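Local coordinates for peptidase M16 inactive domain family protein (PDB 3GWB), which belongs to the M16 peptidase family, where it represents the inactive-domain type; any hydrolase activity or metal binding of its own remains uncertain, at residues Arg158-His163 and Arg309-Ile314; Thr162-His167 and Ala228-Pro233; Leu257-Asp262 and Phe303-Ala308. All coordinates share one frame; numbering follows the deposited sequence.

How the contacts relate
The three contacts lie where the connecting loop that holds 228-233 passes between the two halves of the chain. Contact 1 and contact 2 share Thr162 and His163, and their centres lie about 10 Å apart; Tyr160 of contact 1 also packs on Pro233 of contact 2. Contact 3 falls, along the sequence, between the two segments of contact 1, and its centre is about 10 Å from that of contact 1 and about 12 Å from that of contact 2. Polar bonds stitch the set together: Arg309 NE reaches Gly258 O at 2.9 Å, and Ala308 N meets Tyr165 OH at 3.0 Å. No ligand or metal marks a site here; the contacts join parts of the fold.

Contact 1: Arg158-His163 and Arg309-Ile314; sequences RLYGTH and RGPFMI
Tyr160 reaches from the last turn of helix 147-160 to the backbone carbonyl of Arg309. Its CG stands beside the backbone N (chi1 -69°), which sends the ring toward that backbone. At the base, Tyr160 CB packs on the methyl of Ala166; one step out, CD1 lies against the ring of Pro233. Further along, Tyr160 CE1 comes within 3.4 Å of Arg309 O, which lies at the ring's edge and in its plane. At the tip the hydroxyl donates to Arg309 O, a short bond of 2.6 Å from Tyr160 OH. The donor sits in the carbonyl plane at a C=O...O angle of 133°, on a lone pair. Pro311 flanks this tip, with its CD 3.2 Å from Tyr160 OH; the proline N, also 3.2 Å from Tyr160 OH, has no hydrogen to share, so this approach is packing and not a bond. Beside the tyrosine, Leu159 meets the same proline at about a right angle, its CD2 3.5 Å from Pro311 CB. Gly161 then ends the helix with positive phi, which suits glycine, and takes the second place in the type II' turn from Tyr160 to His163. Tyrosine fits because it is apolar along its ring and polar at its tip: the carbonyl of Arg309 gains a donor, while the ring and Leu159 fill the interface between helix and strand.

Contact 2: Thr162-His167 and Ala228-Pro233; sequences THPYAH and AKIEQP
The imidazole of His163 is held between two prolines. Over one face lies Pro233, whose CB makes a CH-pi contact 4.1 Å from the ring centroid and 22° off the ring normal. The opposite face is covered toward its rim by Pro164 CD, 3.3 Å above the plane. Tyr165 CB and the carbonyl carbon of Glu231 lie at the edge in the ring plane, and the His163 ring itself meets a face of the Tyr165 ring edge-to-face. Ile230 adds its CG2 methyl obliquely against the imidazole; that methyl is also 4.5 Å from Pro164 CG. The side chain of His163 has CG opposite the backbone N (chi1 -176°), a setting that carries the ring across to the extended chain of 228-233. Rigid, puckered proline rings and a branched isoleucine suit this place because they present firm, apolar surfaces to a planar ring. The loop 162-167 turns through a type I beta turn from His163 to Ala166, closed by Ala166 N to His163 O at 2.9 Å. Beyond the pair, Gln307 OE1 accepts from the backbone N of Ile230, and Gln232 OE1 accepts from that of Arg309. Two alpha/beta domains joined by an extended connector are typical of M16 peptidases, and 228-233 probably belongs to that connector, since it lies between helix 207-220 and strand 239-244.

Contact 3: Leu257-Asp262 and Phe303-Ala308; sequences LGIDRD and FTPMQA
Met306 O accepts the backbone N-H of Arg261 at 3.0 Å, nearly straight at 165°, with the donor tilted 32° from the carbonyl plane. Close by, Pro305 CB lies 3.4 Å from Arg261 N. A weaker CA-H...O contact runs from Pro305 CA to Ile259 O at 3.4 Å. Ile259 and Pro305 lie side by side, CG1 of the first 3.9 Å from CG of the second; Ile259 CG1 occupies the crowded position between the backbone N and the carbonyl carbon (chi1 57°), and also meets Phe303 CD1 at 4.1 Å. Phe303 presents its ring edge to Gly258, its CD1 3.9 Å from Gly258 CA. A side chain on Gly258 would run into this ring, so glycine suits the spot. With an alanine in place of Phe303, Gly258 would probably lose the ring edge beside its CA and Ile259 CG1 its apolar neighbour, opening a gap there. The guanidinium of Arg261 turns elsewhere, bonding to Tyr384 OH and making a cation-pi contact with Tyr266. Thus the loops leaving strands 249-257 and 299-303 lie against each other beside helix 266-277, whose Val269 touches both Ile259 and Phe303, while Met306, a selenomethionine in this crystal, packs on Tyr160 of helix 147-160.

Contact 1: Arg158-His163 and Arg309-Ile314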
ATOM      1  N   ARG A 158      24.900 -12.512  -4.265  1.00 18.40           N
ATOM      2  CA  ARG A 158      26.170 -12.835  -3.619  1.00 18.89           C
ATOM      3  C   ARG A 158      25.980 -13.796  -2.452  1.00 18.28           C
ATOM      4  O   ARG A 158      26.814 -14.663  -2.198  1.00 18.97           O
ATOM      5  CB  ARG A 158      26.841 -11.549  -3.122  1.00 18.23           C
ATOM      6  CG  ARG A 158      27.445 -10.685  -4.227  1.00 22.68           C
ATOM      7  CD  ARG A 158      27.686  -9.263  -3.748  1.00 25.99           C
ATOM      8  NE  ARG A 158      28.306  -8.435  -4.778  1.00 28.56           N
ATOM      9  CZ  ARG A 158      29.616  -8.366  -4.991  1.00 27.53           C
ATOM     10  NH1 ARG A 158      30.445  -9.075  -4.238  1.00 28.08           N
ATOM     11  NH2 ARG A 158      30.096  -7.602  -5.964  1.00 26.77           N
ATOM     12  N   LEU A 159      24.860 -13.644  -1.756  1.00 17.54           N
ATOM     13  CA  LEU A 159      24.538 -14.465  -0.596  1.00 15.17           C
ATOM     14  C   LEU A 159      24.155 -15.908  -0.932  1.00 16.23           C
ATOM     15  O   LEU A 159      24.618 -16.848  -0.281  1.00 14.86           O
ATOM     16  CB  LEU A 159      23.384 -13.813   0.172  1.00 15.96           C
ATOM     17  CG  LEU A 159      23.480 -13.587   1.682  1.00 16.87           C
ATOM     18  CD1 LEU A 159      24.618 -12.636   1.987  1.00 16.38           C
ATOM     19  CD2 LEU A 159      22.161 -13.005   2.194  1.00 16.71           C
ATOM     20  N   TYR A 160      23.310 -16.078  -1.945  1.00 15.24           N
ATOM     21  CA  TYR A 160      22.821 -17.406  -2.328  1.00 15.20           C
ATOM     22  C   TYR A 160      23.358 -18.050  -3.614  1.00 15.61           C
ATOM     23  O   TYR A 160      23.078 -19.217  -3.878  1.00 17.70           O
ATOM     24  CB  TYR A 160      21.296 -17.358  -2.396  1.00 14.91           C
ATOM     25  CG  TYR A 160      20.638 -17.207  -1.047  1.00 14.43           C
ATOM     26  CD1 TYR A 160      20.462 -18.309  -0.218  1.00 15.20           C
ATOM     27  CD2 TYR A 160      20.196 -15.964  -0.595  1.00 13.35           C
ATOM     28  CE1 TYR A 160      19.860 -18.190   1.032  1.00 15.24           C
ATOM     29  CE2 TYR A 160      19.587 -15.832   0.665  1.00 14.47           C
ATOM     30  CZ  TYR A 160      19.426 -16.955   1.468  1.00 14.21           C
ATOM     31  OH  TYR A 160      18.833 -16.856   2.707  1.00 16.25           O
ATOM     32  N   GLY A 161      24.107 -17.306  -4.418  1.00 17.16           N
ATOM     33  CA  GLY A 161      24.642 -17.883  -5.645  1.00 19.51           C
ATOM     34  C   GLY A 161      23.603 -18.533  -6.553  1.00 20.11           C
ATOM     35  O   GLY A 161      22.726 -17.850  -7.087  1.00 19.54           O
ATOM     36  N   THR A 162      23.692 -19.849  -6.737  1.00 19.44           N
ATOM     37  CA  THR A 162      22.751 -20.559  -7.605  1.00 21.00           C
ATOM     38  C   THR A 162      21.554 -21.133  -6.856  1.00 22.19           C
ATOM     39  O   THR A 162      20.700 -21.806  -7.444  1.00 24.08           O
ATOM     40  CB  THR A 162      23.441 -21.713  -8.369  1.00 21.40           C
ATOM     41  OG1 THR A 162      24.174 -22.531  -7.448  1.00 23.50           O
ATOM     42  CG2 THR A 162      24.387 -21.164  -9.418  1.00 21.16           C
ATOM     43  N   HIS A 163      21.499 -20.870  -5.557  1.00 20.94           N
ATOM     44  CA  HIS A 163      20.409 -21.354  -4.725  1.00 18.92           C
ATOM     45  C   HIS A 163      19.096 -20.698  -5.166  1.00 18.04           C
ATOM     46  O   HIS A 163      19.080 -19.531  -5.554  1.00 21.36           O
ATOM     47  CB  HIS A 163      20.690 -21.013  -3.265  1.00 17.44           C
ATOM     48  CG  HIS A 163      19.666 -21.543  -2.319  1.00 15.34           C
ATOM     49  ND1 HIS A 163      19.728 -22.815  -1.794  1.00 16.49           N
ATOM     50  CD2 HIS A 163      18.534 -20.986  -1.831  1.00 13.97           C
ATOM     51  CE1 HIS A 163      18.678 -23.018  -1.019  1.00 16.54           C
ATOM     52  NE2 HIS A 163      17.937 -21.924  -1.023  1.00 17.71           N
ATOM     53  N   ARG A 309      17.974 -21.789   5.215  1.00 22.38           N
ATOM     54  CA  ARG A 309      18.527 -20.633   5.907  1.00 22.00           C
ATOM     55  C   ARG A 309      18.189 -19.319   5.216  1.00 22.19           C
ATOM     56  O   ARG A 309      18.580 -19.076   4.066  1.00 21.98           O
ATOM     57  CB  ARG A 309      20.041 -20.759   6.048  1.00 22.47           C
ATOM     58  CG  ARG A 309      20.471 -21.800   7.063  1.00 26.00           C
ATOM     59  CD  ARG A 309      21.981 -21.877   7.146  1.00 26.58           C
ATOM     60  NE  ARG A 309      22.569 -20.742   7.852  1.00 27.02           N
ATOM     61  CZ  ARG A 309      23.869 -20.466   7.849  1.00 27.93           C
ATOM     62  NH1 ARG A 309      24.704 -21.239   7.168  1.00 28.95           N
ATOM     63  NH2 ARG A 309      24.342 -19.433   8.533  1.00 29.27           N
ATOM     64  N   GLY A 310      17.444 -18.481   5.929  1.00 20.10           N
ATOM     65  CA  GLY A 310      17.067 -17.190   5.398  1.00 18.56           C
ATOM     66  C   GLY A 310      18.186 -16.221   5.707  1.00 17.96           C
ATOM     67  O   GLY A 310      19.100 -16.558   6.451  1.00 19.50           O
ATOM     68  N   PRO A 311      18.145 -15.002   5.174  1.00 16.72           N
ATOM     69  CA  PRO A 311      19.235 -14.079   5.471  1.00 16.79           C
ATOM     70  C   PRO A 311      19.077 -13.223   6.733  1.00 16.90           C
ATOM     71  O   PRO A 311      17.982 -13.069   7.275  1.00 17.50           O
ATOM     72  CB  PRO A 311      19.271 -13.219   4.224  1.00 15.98           C
ATOM     73  CG  PRO A 311      17.790 -13.045   3.951  1.00 15.62           C
ATOM     74  CD  PRO A 311      17.242 -14.445   4.147  1.00 16.94           C
ATOM     75  N   PHE A 312      20.202 -12.698   7.199  1.00 16.40           N
ATOM     76  CA  PHE A 312      20.226 -11.769   8.312  1.00 16.78           C
ATOM     77  C   PHE A 312      20.718 -10.545   7.557  1.00 17.23           C
ATOM     78  O   PHE A 312      21.724 -10.619   6.840  1.00 16.95           O
ATOM     79  CB  PHE A 312      21.251 -12.136   9.382  1.00 15.23           C
ATOM     80  CG  PHE A 312      21.534 -11.001  10.332  1.00 18.12           C
ATOM     81  CD1 PHE A 312      20.614 -10.652  11.321  1.00 18.29           C
ATOM     82  CD2 PHE A 312      22.691 -10.233  10.192  1.00 19.17           C
ATOM     83  CE1 PHE A 312      20.834  -9.540  12.143  1.00 18.23           C
ATOM     84  CE2 PHE A 312      22.923  -9.120  11.008  1.00 18.80           C
ATOM     85  CZ  PHE A 312      21.993  -8.776  11.991  1.00 18.92           C
HETATM   86  N   MSE A 313      20.022  -9.426   7.714  1.00 16.16           N
HETATM   87  CA  MSE A 313      20.386  -8.233   6.977  1.00 19.06           C
HETATM   88  C   MSE A 313      20.236  -6.939   7.766  1.00 18.23           C
HETATM   89  O   MSE A 313      19.358  -6.815   8.617  1.00 17.91           O
HETATM   90  CB  MSE A 313      19.519  -8.173   5.717  1.00 22.58           C
HETATM   91  CG  MSE A 313      19.937  -7.167   4.672  1.00 28.43           C
HETATM   92 SE   MSE A 313      18.890  -7.357   3.208  1.00 35.17          SE
HETATM   93  CE  MSE A 313      19.091  -9.122   2.883  1.00 31.80           C
ATOM     94  N   ILE A 314      21.118  -5.989   7.475  1.00 17.24           N
ATOM     95  CA  ILE A 314      21.101  -4.670   8.096  1.00 15.54           C
ATOM     96  C   ILE A 314      21.071  -3.694   6.938  1.00 15.50           C
ATOM     97  O   ILE A 314      21.844  -3.842   5.991  1.00 16.11           O
ATOM     98  CB  ILE A 314      22.381  -4.376   8.891  1.00 15.41           C
ATOM     99  CG1 ILE A 314      22.498  -5.329  10.076  1.00 14.14           C
ATOM    100  CG2 ILE A 314      22.379  -2.915   9.346  1.00 11.86           C
ATOM    101  CD1 ILE A 314      23.828  -5.222  10.800  1.00 16.74           C
TER

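Contact 2: Thr162-His167 and Ala228-Pro233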
ATOM      1  N   THR A 162      23.692 -19.849  -6.737  1.00 19.44           N
ATOM      2  CA  THR A 162      22.751 -20.559  -7.605  1.00 21.00           C
ATOM      3  C   THR A 162      21.554 -21.133  -6.856  1.00 22.19           C
ATOM      4  O   THR A 162      20.700 -21.806  -7.444  1.00 24.08           O
ATOM      5  CB  THR A 162      23.441 -21.713  -8.369  1.00 21.40           C
ATOM      6  OG1 THR A 162      24.174 -22.531  -7.448  1.00 23.50           O
ATOM      7  CG2 THR A 162      24.387 -21.164  -9.418  1.00 21.16           C
ATOM      8  N   HIS A 163      21.499 -20.870  -5.557  1.00 20.94           N
ATOM      9  CA  HIS A 163      20.409 -21.354  -4.725  1.00 18.92           C
ATOM     10  C   HIS A 163      19.096 -20.698  -5.166  1.00 18.04           C
ATOM     11  O   HIS A 163      19.080 -19.531  -5.554  1.00 21.36           O
ATOM     12  CB  HIS A 163      20.690 -21.013  -3.265  1.00 17.44           C
ATOM     13  CG  HIS A 163      19.666 -21.543  -2.319  1.00 15.34           C
ATOM     14  ND1 HIS A 163      19.728 -22.815  -1.794  1.00 16.49           N
ATOM     15  CD2 HIS A 163      18.534 -20.986  -1.831  1.00 13.97           C
ATOM     16  CE1 HIS A 163      18.678 -23.018  -1.019  1.00 16.54           C
ATOM     17  NE2 HIS A 163      17.937 -21.924  -1.023  1.00 17.71           N
ATOM     18  N   PRO A 164      17.977 -21.443  -5.113  1.00 17.51           N
ATOM     19  CA  PRO A 164      16.656 -20.936  -5.508  1.00 16.08           C
ATOM     20  C   PRO A 164      16.198 -19.627  -4.847  1.00 16.62           C
ATOM     21  O   PRO A 164      15.301 -18.960  -5.367  1.00 17.00           O
ATOM     22  CB  PRO A 164      15.730 -22.110  -5.185  1.00 16.53           C
ATOM     23  CG  PRO A 164      16.601 -23.288  -5.490  1.00 16.53           C
ATOM     24  CD  PRO A 164      17.916 -22.893  -4.843  1.00 15.76           C
ATOM     25  N   TYR A 165      16.793 -19.256  -3.712  1.00 15.16           N
ATOM     26  CA  TYR A 165      16.419 -18.006  -3.042  1.00 13.55           C
ATOM     27  C   TYR A 165      17.140 -16.800  -3.632  1.00 15.13           C
ATOM     28  O   TYR A 165      16.754 -15.660  -3.382  1.00 17.04           O
ATOM     29  CB  TYR A 165      16.740 -18.038  -1.542  1.00 11.78           C
ATOM     30  CG  TYR A 165      15.897 -18.962  -0.688  1.00 12.87           C
ATOM     31  CD1 TYR A 165      14.677 -19.469  -1.139  1.00 13.56           C
ATOM     32  CD2 TYR A 165      16.321 -19.309   0.595  1.00 11.41           C
ATOM     33  CE1 TYR A 165      13.900 -20.301  -0.321  1.00 13.72           C
ATOM     34  CE2 TYR A 165      15.563 -20.129   1.413  1.00 12.18           C
ATOM     35  CZ  TYR A 165      14.355 -20.624   0.955  1.00 14.99           C
ATOM     36  OH  TYR A 165      13.624 -21.442   1.779  1.00 15.39           O
ATOM     37  N   ALA A 166      18.190 -17.048  -4.406  1.00 15.06           N
ATOM     38  CA  ALA A 166      18.972 -15.967  -4.989  1.00 16.28           C
ATOM     39  C   ALA A 166      18.227 -15.021  -5.936  1.00 17.84           C
ATOM     40  O   ALA A 166      18.315 -13.803  -5.791  1.00 17.63           O
ATOM     41  CB  ALA A 166      20.184 -16.547  -5.705  1.00 17.38           C
ATOM     42  N   HIS A 167      17.498 -15.571  -6.903  1.00 18.77           N
ATOM     43  CA  HIS A 167      16.803 -14.743  -7.888  1.00 19.05           C
ATOM     44  C   HIS A 167      15.565 -14.027  -7.363  1.00 19.51           C
ATOM     45  O   HIS A 167      14.900 -14.493  -6.441  1.00 18.47           O
ATOM     46  CB  HIS A 167      16.437 -15.590  -9.110  1.00 19.96           C
ATOM     47  CG  HIS A 167      15.319 -16.547  -8.865  1.00 20.74           C
ATOM     48  ND1 HIS A 167      14.004 -16.249  -9.158  1.00 20.87           N
ATOM     49  CD2 HIS A 167      15.309 -17.789  -8.321  1.00 19.75           C
ATOM     50  CE1 HIS A 167      13.238 -17.262  -8.808  1.00 19.89           C
ATOM     51  NE2 HIS A 167      14.001 -18.210  -8.296  1.00 21.64           N
ATOM     52  N   ALA A 228       9.017 -31.333  -2.855  1.00 19.11           N
ATOM     53  CA  ALA A 228      10.168 -31.588  -1.999  1.00 22.54           C
ATOM     54  C   ALA A 228      10.717 -30.282  -1.444  1.00 23.64           C
ATOM     55  O   ALA A 228      10.640 -29.236  -2.088  1.00 24.65           O
ATOM     56  CB  ALA A 228      11.248 -32.320  -2.780  1.00 23.54           C
ATOM     57  N   LYS A 229      11.274 -30.348  -0.241  1.00 25.11           N
ATOM     58  CA  LYS A 229      11.833 -29.162   0.388  1.00 26.96           C
ATOM     59  C   LYS A 229      13.136 -28.755  -0.282  1.00 26.67           C
ATOM     60  O   LYS A 229      13.869 -29.599  -0.803  1.00 25.64           O
ATOM     61  CB  LYS A 229      12.063 -29.421   1.876  1.00 29.13           C
ATOM     62  CG  LYS A 229      10.774 -29.641   2.650  1.00 32.39           C
ATOM     63  CD  LYS A 229      11.044 -29.896   4.120  1.00 35.37           C
ATOM     64  CE  LYS A 229       9.746 -30.038   4.892  1.00 35.55           C
ATOM     65  NZ  LYS A 229      10.009 -30.251   6.338  1.00 38.71           N
ATOM     66  N   ILE A 230      13.409 -27.454  -0.271  1.00 27.92           N
ATOM     67  CA  ILE A 230      14.617 -26.908  -0.878  1.00 27.07           C
ATOM     68  C   ILE A 230      15.823 -27.199   0.010  1.00 26.92           C
ATOM     69  O   ILE A 230      15.719 -27.214   1.240  1.00 24.65           O
ATOM     70  CB  ILE A 230      14.470 -25.377  -1.114  1.00 29.67           C
ATOM     71  CG1 ILE A 230      13.628 -25.121  -2.370  1.00 29.49           C
ATOM     72  CG2 ILE A 230      15.833 -24.724  -1.299  1.00 29.24           C
ATOM     73  CD1 ILE A 230      12.224 -25.670  -2.316  1.00 28.94           C
ATOM     74  N   GLU A 231      16.965 -27.448  -0.620  1.00 26.84           N
ATOM     75  CA  GLU A 231      18.183 -27.755   0.115  1.00 27.46           C
ATOM     76  C   GLU A 231      18.768 -26.507   0.759  1.00 25.55           C
ATOM     77  O   GLU A 231      18.353 -25.393   0.454  1.00 24.32           O
ATOM     78  CB  GLU A 231      19.208 -28.398  -0.820  1.00 30.35           C
ATOM     79  CG  GLU A 231      18.670 -29.626  -1.540  1.00 36.09           C
ATOM     80  CD  GLU A 231      19.763 -30.505  -2.115  1.00 39.58           C
ATOM     81  OE1 GLU A 231      20.593 -29.991  -2.901  1.00 41.96           O
ATOM     82  OE2 GLU A 231      19.783 -31.712  -1.781  1.00 39.02           O
ATOM     83  N   GLN A 232      19.723 -26.703   1.659  1.00 24.32           N
ATOM     84  CA  GLN A 232      20.372 -25.594   2.352  1.00 22.53           C
ATOM     85  C   GLN A 232      21.437 -24.951   1.474  1.00 21.70           C
ATOM     86  O   GLN A 232      22.149 -25.639   0.751  1.00 20.33           O
ATOM     87  CB  GLN A 232      21.016 -26.090   3.648  1.00 23.91           C
ATOM     88  CG  GLN A 232      20.021 -26.451   4.731  1.00 25.54           C
ATOM     89  CD  GLN A 232      19.404 -25.226   5.381  1.00 26.95           C
ATOM     90  OE1 GLN A 232      19.096 -24.239   4.709  1.00 28.36           O
ATOM     91  NE2 GLN A 232      19.210 -25.287   6.691  1.00 26.28           N
ATOM     92  N   PRO A 233      21.563 -23.613   1.538  1.00 20.47           N
ATOM     93  CA  PRO A 233      22.555 -22.887   0.742  1.00 21.11           C
ATOM     94  C   PRO A 233      23.953 -23.086   1.310  1.00 21.69           C
ATOM     95  O   PRO A 233      24.113 -23.515   2.452  1.00 21.37           O
ATOM     96  CB  PRO A 233      22.093 -21.440   0.863  1.00 22.21           C
ATOM     97  CG  PRO A 233      21.591 -21.389   2.272  1.00 21.74           C
ATOM     98  CD  PRO A 233      20.785 -22.681   2.379  1.00 19.06           C
TER

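Contact 3: Leu257-Asp262 and Phe303-Ala308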
ATOM      1  N   LEU A 257      24.148 -15.356   5.956  1.00 18.82           N
ATOM      2  CA  LEU A 257      23.095 -16.331   6.169  1.00 20.43           C
ATOM      3  C   LEU A 257      22.624 -16.322   7.612  1.00 21.55           C
ATOM      4  O   LEU A 257      23.432 -16.349   8.540  1.00 21.92           O
ATOM      5  CB  LEU A 257      23.581 -17.732   5.795  1.00 18.52           C
ATOM      6  CG  LEU A 257      23.883 -17.959   4.313  1.00 19.53           C
ATOM      7  CD1 LEU A 257      24.301 -19.413   4.092  1.00 19.13           C
ATOM      8  CD2 LEU A 257      22.645 -17.635   3.488  1.00 17.13           C
ATOM      9  N   GLY A 258      21.310 -16.272   7.793  1.00 21.97           N
ATOM     10  CA  GLY A 258      20.744 -16.267   9.126  1.00 22.18           C
ATOM     11  C   GLY A 258      20.305 -17.667   9.493  1.00 22.29           C
ATOM     12  O   GLY A 258      20.978 -18.643   9.161  1.00 23.57           O
ATOM     13  N   ILE A 259      19.168 -17.776  10.168  1.00 20.32           N
ATOM     14  CA  ILE A 259      18.656 -19.077  10.573  1.00 20.89           C
ATOM     15  C   ILE A 259      17.452 -19.476   9.730  1.00 20.65           C
ATOM     16  O   ILE A 259      16.906 -18.660   8.988  1.00 18.43           O
ATOM     17  CB  ILE A 259      18.201 -19.059  12.047  1.00 21.09           C
ATOM     18  CG1 ILE A 259      17.152 -17.959  12.240  1.00 21.41           C
ATOM     19  CG2 ILE A 259      19.396 -18.831  12.962  1.00 20.62           C
ATOM     20  CD1 ILE A 259      16.325 -18.111  13.500  1.00 25.25           C
ATOM     21  N   ASP A 260      17.058 -20.743   9.831  1.00 21.33           N
ATOM     22  CA  ASP A 260      15.873 -21.209   9.129  1.00 23.63           C
ATOM     23  C   ASP A 260      14.765 -21.060  10.173  1.00 24.08           C
ATOM     24  O   ASP A 260      15.043 -21.020  11.373  1.00 21.30           O
ATOM     25  CB  ASP A 260      16.015 -22.665   8.657  1.00 27.86           C
ATOM     26  CG  ASP A 260      16.509 -23.592   9.741  1.00 32.19           C
ATOM     27  OD1 ASP A 260      16.005 -23.509  10.879  1.00 35.59           O
ATOM     28  OD2 ASP A 260      17.401 -24.418   9.446  1.00 35.23           O
ATOM     29  N   ARG A 261      13.523 -20.965   9.715  1.00 25.00           N
ATOM     30  CA  ARG A 261      12.381 -20.742  10.591  1.00 25.18           C
ATOM     31  C   ARG A 261      12.176 -21.670  11.787  1.00 25.51           C
ATOM     32  O   ARG A 261      11.727 -21.218  12.845  1.00 26.15           O
ATOM     33  CB  ARG A 261      11.094 -20.698   9.762  1.00 25.14           C
ATOM     34  CG  ARG A 261       9.863 -20.270  10.555  1.00 26.23           C
ATOM     35  CD  ARG A 261       9.955 -18.815  10.997  1.00 27.09           C
ATOM     36  NE  ARG A 261       8.832 -18.403  11.840  1.00 24.49           N
ATOM     37  CZ  ARG A 261       8.665 -18.775  13.108  1.00 27.40           C
ATOM     38  NH1 ARG A 261       9.549 -19.575  13.690  1.00 25.35           N
ATOM     39  NH2 ARG A 261       7.621 -18.334  13.805  1.00 25.17           N
ATOM     40  N   ASP A 262      12.492 -22.953  11.649  1.00 24.67           N
ATOM     41  CA  ASP A 262      12.280 -23.858  12.771  1.00 25.77           C
ATOM     42  C   ASP A 262      13.481 -24.040  13.697  1.00 27.13           C
ATOM     43  O   ASP A 262      13.494 -24.952  14.527  1.00 26.84           O
ATOM     44  CB  ASP A 262      11.817 -25.225  12.268  1.00 28.40           C
ATOM     45  CG  ASP A 262      12.864 -25.922  11.427  1.00 31.02           C
ATOM     46  OD1 ASP A 262      13.979 -25.370  11.279  1.00 29.11           O
ATOM     47  OD2 ASP A 262      12.568 -27.024  10.918  1.00 31.58           O
ATOM     48  N   PHE A 303      16.214 -10.874  10.766  1.00 19.08           N
ATOM     49  CA  PHE A 303      16.303 -12.222  10.222  1.00 19.81           C
ATOM     50  C   PHE A 303      15.032 -12.467   9.419  1.00 21.32           C
ATOM     51  O   PHE A 303      13.955 -12.019   9.809  1.00 21.00           O
ATOM     52  CB  PHE A 303      16.323 -13.258  11.346  1.00 17.63           C
ATOM     53  CG  PHE A 303      17.616 -13.345  12.095  1.00 19.34           C
ATOM     54  CD1 PHE A 303      18.639 -14.169  11.643  1.00 18.73           C
ATOM     55  CD2 PHE A 303      17.799 -12.631  13.277  1.00 18.31           C
ATOM     56  CE1 PHE A 303      19.829 -14.295  12.359  1.00 19.46           C
ATOM     57  CE2 PHE A 303      18.977 -12.744  14.001  1.00 19.10           C
ATOM     58  CZ  PHE A 303      20.001 -13.580  13.539  1.00 21.41           C
ATOM     59  N   THR A 304      15.159 -13.172   8.302  1.00 22.04           N
ATOM     60  CA  THR A 304      13.998 -13.537   7.501  1.00 24.51           C
ATOM     61  C   THR A 304      14.111 -15.054   7.366  1.00 22.95           C
ATOM     62  O   THR A 304      14.494 -15.576   6.318  1.00 24.81           O
ATOM     63  CB  THR A 304      14.004 -12.887   6.096  1.00 25.07           C
ATOM     64  OG1 THR A 304      14.101 -11.464   6.222  1.00 28.14           O
ATOM     65  CG2 THR A 304      12.706 -13.219   5.359  1.00 26.00           C
ATOM     66  N   PRO A 305      13.815 -15.780   8.456  1.00 23.47           N
ATOM     67  CA  PRO A 305      13.875 -17.245   8.497  1.00 22.42           C
ATOM     68  C   PRO A 305      12.936 -17.880   7.479  1.00 22.62           C
ATOM     69  O   PRO A 305      11.758 -17.526   7.405  1.00 24.98           O
ATOM     70  CB  PRO A 305      13.464 -17.569   9.930  1.00 22.96           C
ATOM     71  CG  PRO A 305      13.900 -16.356  10.696  1.00 24.82           C
ATOM     72  CD  PRO A 305      13.464 -15.241   9.781  1.00 23.16           C
HETATM   73  N   MSE A 306      13.457 -18.822   6.702  1.00 21.24           N
HETATM   74  CA  MSE A 306      12.659 -19.500   5.696  1.00 20.41           C
HETATM   75  C   MSE A 306      12.864 -20.999   5.835  1.00 21.15           C
HETATM   76  O   MSE A 306      13.513 -21.448   6.781  1.00 18.62           O
HETATM   77  CB  MSE A 306      13.070 -19.030   4.304  1.00 20.58           C
HETATM   78  CG  MSE A 306      12.891 -17.535   4.091  1.00 22.91           C
HETATM   79 SE   MSE A 306      13.203 -17.032   2.384  1.00 25.88          SE
HETATM   80  CE  MSE A 306      14.900 -16.611   2.471  1.00 23.41           C
ATOM     81  N   GLN A 307      12.307 -21.771   4.903  1.00 20.04           N
ATOM     82  CA  GLN A 307      12.436 -23.224   4.945  1.00 21.32           C
ATOM     83  C   GLN A 307      13.916 -23.549   5.052  1.00 20.14           C
ATOM     84  O   GLN A 307      14.323 -24.361   5.876  1.00 18.73           O
ATOM     85  CB  GLN A 307      11.845 -23.849   3.682  1.00 23.47           C
ATOM     86  CG  GLN A 307      11.629 -25.351   3.769  1.00 27.54           C
ATOM     87  CD  GLN A 307      10.928 -25.900   2.533  1.00 31.39           C
ATOM     88  OE1 GLN A 307      11.509 -25.951   1.446  1.00 29.91           O
ATOM     89  NE2 GLN A 307       9.667 -26.300   2.694  1.00 30.18           N
ATOM     90  N   ALA A 308      14.715 -22.913   4.206  1.00 20.10           N
ATOM     91  CA  ALA A 308      16.157 -23.097   4.243  1.00 21.45           C
ATOM     92  C   ALA A 308      16.672 -21.856   4.961  1.00 21.83           C
ATOM     93  O   ALA A 308      15.889 -20.960   5.284  1.00 20.11           O
ATOM     94  CB  ALA A 308      16.723 -23.172   2.832  1.00 21.02           C
TER